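Local coordinates for protein CRISPR-associated endoribonuclease Cas2 (Streptococcus pyogenes serotype M1, PDB 4QR2) that probably acts as a magnesium-dependent endonuclease of CRISPR adaptive immunity, forming a homodimer that assembles with a Cas1 homodimer, at residues V49-K52 against H53-Q57. Sequence-based numbering, arbitrary orientation.
Sequences VDIK and HRLTQ
D50 and R54, one helical turn apart, form an i to i+4 salt bridge in which a single carboxylate oxygen does the work. D50 OD2 lies 2.8 Å from R54 NH2 and 3.2 Å from R54 NE; both hydrogen bonds are bent and weak, although the carboxylate and guanidinium planes are only 28° apart. Arginine suits the site because its long chain carries several N-H donors; the bend at chi3 (-90°) brings NE and NH2 to the aspartate. Two residues further along, the short threonine side chain lets T56 OG1 donate a hydrogen bond back to K52 O at 2.9 Å, from the face of the carbonyl plane opposite to that used by T56 N, so two donors grip this oxygen. On the buried side the branched apolar chains of I51 and L55 run side by side, with I51 CG2 3.7 Å from L55 CD1. Helix 45-58 packs here against the antiparallel sheet of the ferredoxin-like fold, L55 reaching I66 and F68 on strand 65-71. At the exposed side V49 CG1 touches H53 CE1 at 3.6 Å, while V49 O lies over one imidazole face, offset toward the rim. Farther out, Y30 OH hydrogen-bonds R54 NH2, and K52 NZ pairs with E80 of the second subunit.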
ATOM      1  N   VAL A  49      -4.848  18.722   2.454  1.00 23.95           N
ATOM      2  CA  VAL A  49      -5.624  19.019   3.679  1.00 26.58           C
ATOM      3  C   VAL A  49      -7.095  18.623   3.447  1.00 28.39           C
ATOM      4  O   VAL A  49      -7.725  17.968   4.281  1.00 28.07           O
ATOM      5  CB  VAL A  49      -5.565  20.484   4.142  1.00 28.91           C
ATOM      6  CG1 VAL A  49      -6.452  20.666   5.371  1.00 32.33           C
ATOM      7  CG2 VAL A  49      -4.144  20.892   4.492  1.00 28.11           C
ATOM      8  N   ASP A  50      -7.634  19.016   2.312  1.00 28.39           N
ATOM      9  CA  ASP A  50      -9.042  18.682   1.988  1.00 30.36           C
ATOM     10  C   ASP A  50      -9.295  17.237   1.843  1.00 25.43           C
ATOM     11  O   ASP A  50     -10.250  16.682   2.448  1.00 27.42           O
ATOM     12  CB  ASP A  50      -9.459  19.405   0.729  1.00 34.64           C
ATOM     13  CG  ASP A  50     -10.963  19.333   0.520  1.00 39.41           C
ATOM     14  OD1 ASP A  50     -11.774  19.488   1.484  1.00 36.54           O
ATOM     15  OD2 ASP A  50     -11.316  19.095  -0.616  1.00 38.82           O
ATOM     16  N   ILE A  51      -8.439  16.564   1.106  1.00 25.63           N
ATOM     17  CA  ILE A  51      -8.577  15.109   0.991  1.00 26.33           C
ATOM     18  C   ILE A  51      -8.538  14.392   2.338  1.00 24.57           C
ATOM     19  O   ILE A  51      -9.301  13.474   2.606  1.00 24.16           O
ATOM     20  CB  ILE A  51      -7.545  14.581   0.030  1.00 29.11           C
ATOM     21  CG1 ILE A  51      -7.832  15.119  -1.348  1.00 32.34           C
ATOM     22  CG2 ILE A  51      -7.584  13.064  -0.049  1.00 33.54           C
ATOM     23  CD1 ILE A  51      -6.601  14.986  -2.222  1.00 35.13           C
ATOM     24  N   LYS A  52      -7.625  14.754   3.218  1.00 23.93           N
ATOM     25  CA  LYS A  52      -7.620  14.145   4.570  1.00 23.81           C
ATOM     26  C   LYS A  52      -8.944  14.343   5.336  1.00 25.31           C
ATOM     27  O   LYS A  52      -9.480  13.396   5.943  1.00 25.98           O
ATOM     28  CB  LYS A  52      -6.477  14.728   5.407  1.00 26.47           C
ATOM     29  CG  LYS A  52      -5.157  14.093   4.999  1.00 29.17           C
ATOM     30  CD  LYS A  52      -3.999  14.486   5.873  1.00 34.39           C
ATOM     31  CE  LYS A  52      -3.389  15.792   5.441  1.00 41.51           C
ATOM     32  NZ  LYS A  52      -2.088  16.064   6.141  1.00 44.24           N
ATOM     33  N   HIS A  53      -9.463  15.575   5.343  1.00 26.97           N
ATOM     34  CA  HIS A  53     -10.758  15.811   5.994  1.00 28.71           C
ATOM     35  C   HIS A  53     -11.864  14.916   5.404  1.00 27.83           C
ATOM     36  O   HIS A  53     -12.628  14.357   6.145  1.00 29.07           O
ATOM     37  CB  HIS A  53     -11.198  17.255   5.814  1.00 33.05           C
ATOM     38  CG  HIS A  53     -10.368  18.242   6.589  1.00 40.30           C
ATOM     39  ND1 HIS A  53     -10.373  19.592   6.317  1.00 44.74           N
ATOM     40  CD2 HIS A  53      -9.524  18.076   7.646  1.00 47.68           C
ATOM     41  CE1 HIS A  53      -9.586  20.225   7.171  1.00 45.20           C
ATOM     42  NE2 HIS A  53      -9.069  19.334   8.004  1.00 43.44           N
ATOM     43  N   ARG A  54     -11.904  14.813   4.090  1.00 25.50           N
ATOM     44  CA  ARG A  54     -12.894  13.969   3.408  1.00 28.10           C
ATOM     45  C   ARG A  54     -12.779  12.510   3.692  1.00 27.02           C
ATOM     46  O   ARG A  54     -13.802  11.825   3.971  1.00 27.55           O
ATOM     47  CB  ARG A  54     -12.956  14.291   1.912  1.00 29.82           C
ATOM     48  CG  ARG A  54     -13.499  15.676   1.729  1.00 34.06           C
ATOM     49  CD  ARG A  54     -14.019  15.911   0.366  1.00 41.32           C
ATOM     50  NE  ARG A  54     -12.961  16.392  -0.370  1.00 43.06           N
ATOM     51  CZ  ARG A  54     -12.759  16.225  -1.669  1.00 53.14           C
ATOM     52  NH1 ARG A  54     -13.618  15.536  -2.446  1.00 54.47           N
ATOM     53  NH2 ARG A  54     -11.632  16.751  -2.174  1.00 48.78           N
ATOM     54  N   LEU A  55     -11.542  12.039   3.699  1.00 24.51           N
ATOM     55  CA  LEU A  55     -11.280  10.628   4.036  1.00 23.73           C
ATOM     56  C   LEU A  55     -11.649  10.360   5.436  1.00 24.56           C
ATOM     57  O   LEU A  55     -12.229   9.287   5.744  1.00 25.10           O
ATOM     58  CB  LEU A  55      -9.825  10.297   3.772  1.00 22.07           C
ATOM     59  CG  LEU A  55      -9.365  10.229   2.339  1.00 24.07           C
ATOM     60  CD1 LEU A  55      -7.838  10.214   2.329  1.00 24.56           C
ATOM     61  CD2 LEU A  55      -9.936   8.950   1.674  1.00 28.11           C
ATOM     62  N   THR A  56     -11.428  11.313   6.333  1.00 26.61           N
ATOM     63  CA  THR A  56     -11.830  11.113   7.736  1.00 28.46           C
ATOM     64  C   THR A  56     -13.325  10.904   7.919  1.00 30.65           C
ATOM     65  O   THR A  56     -13.737  10.123   8.783  1.00 31.41           O
ATOM     66  CB  THR A  56     -11.377  12.306   8.590  1.00 34.74           C
ATOM     67  OG1 THR A  56      -9.953  12.331   8.613  1.00 30.33           O
ATOM     68  CG2 THR A  56     -11.873  12.147   9.980  1.00 38.50           C
ATOM     69  N   GLN A  57     -14.116  11.558   7.086  1.00 29.55           N
ATOM     70  CA  GLN A  57     -15.562  11.370   7.104  1.00 34.29           C
ATOM     71  C   GLN A  57     -15.992  10.026   6.464  1.00 31.73           C
ATOM     72  O   GLN A  57     -17.093   9.567   6.676  1.00 34.68           O
ATOM     73  CB  GLN A  57     -16.212  12.520   6.396  1.00 38.19           C
ATOM     74  CG  GLN A  57     -15.945  13.884   7.071  1.00 43.14           C
ATOM     75  CD  GLN A  57     -16.364  13.872   8.523  1.00 49.06           C
ATOM     76  OE1 GLN A  57     -15.537  13.826   9.454  1.00 49.43           O
ATOM     77  NE2 GLN A  57     -17.677  13.838   8.730  1.00 56.34           N
TER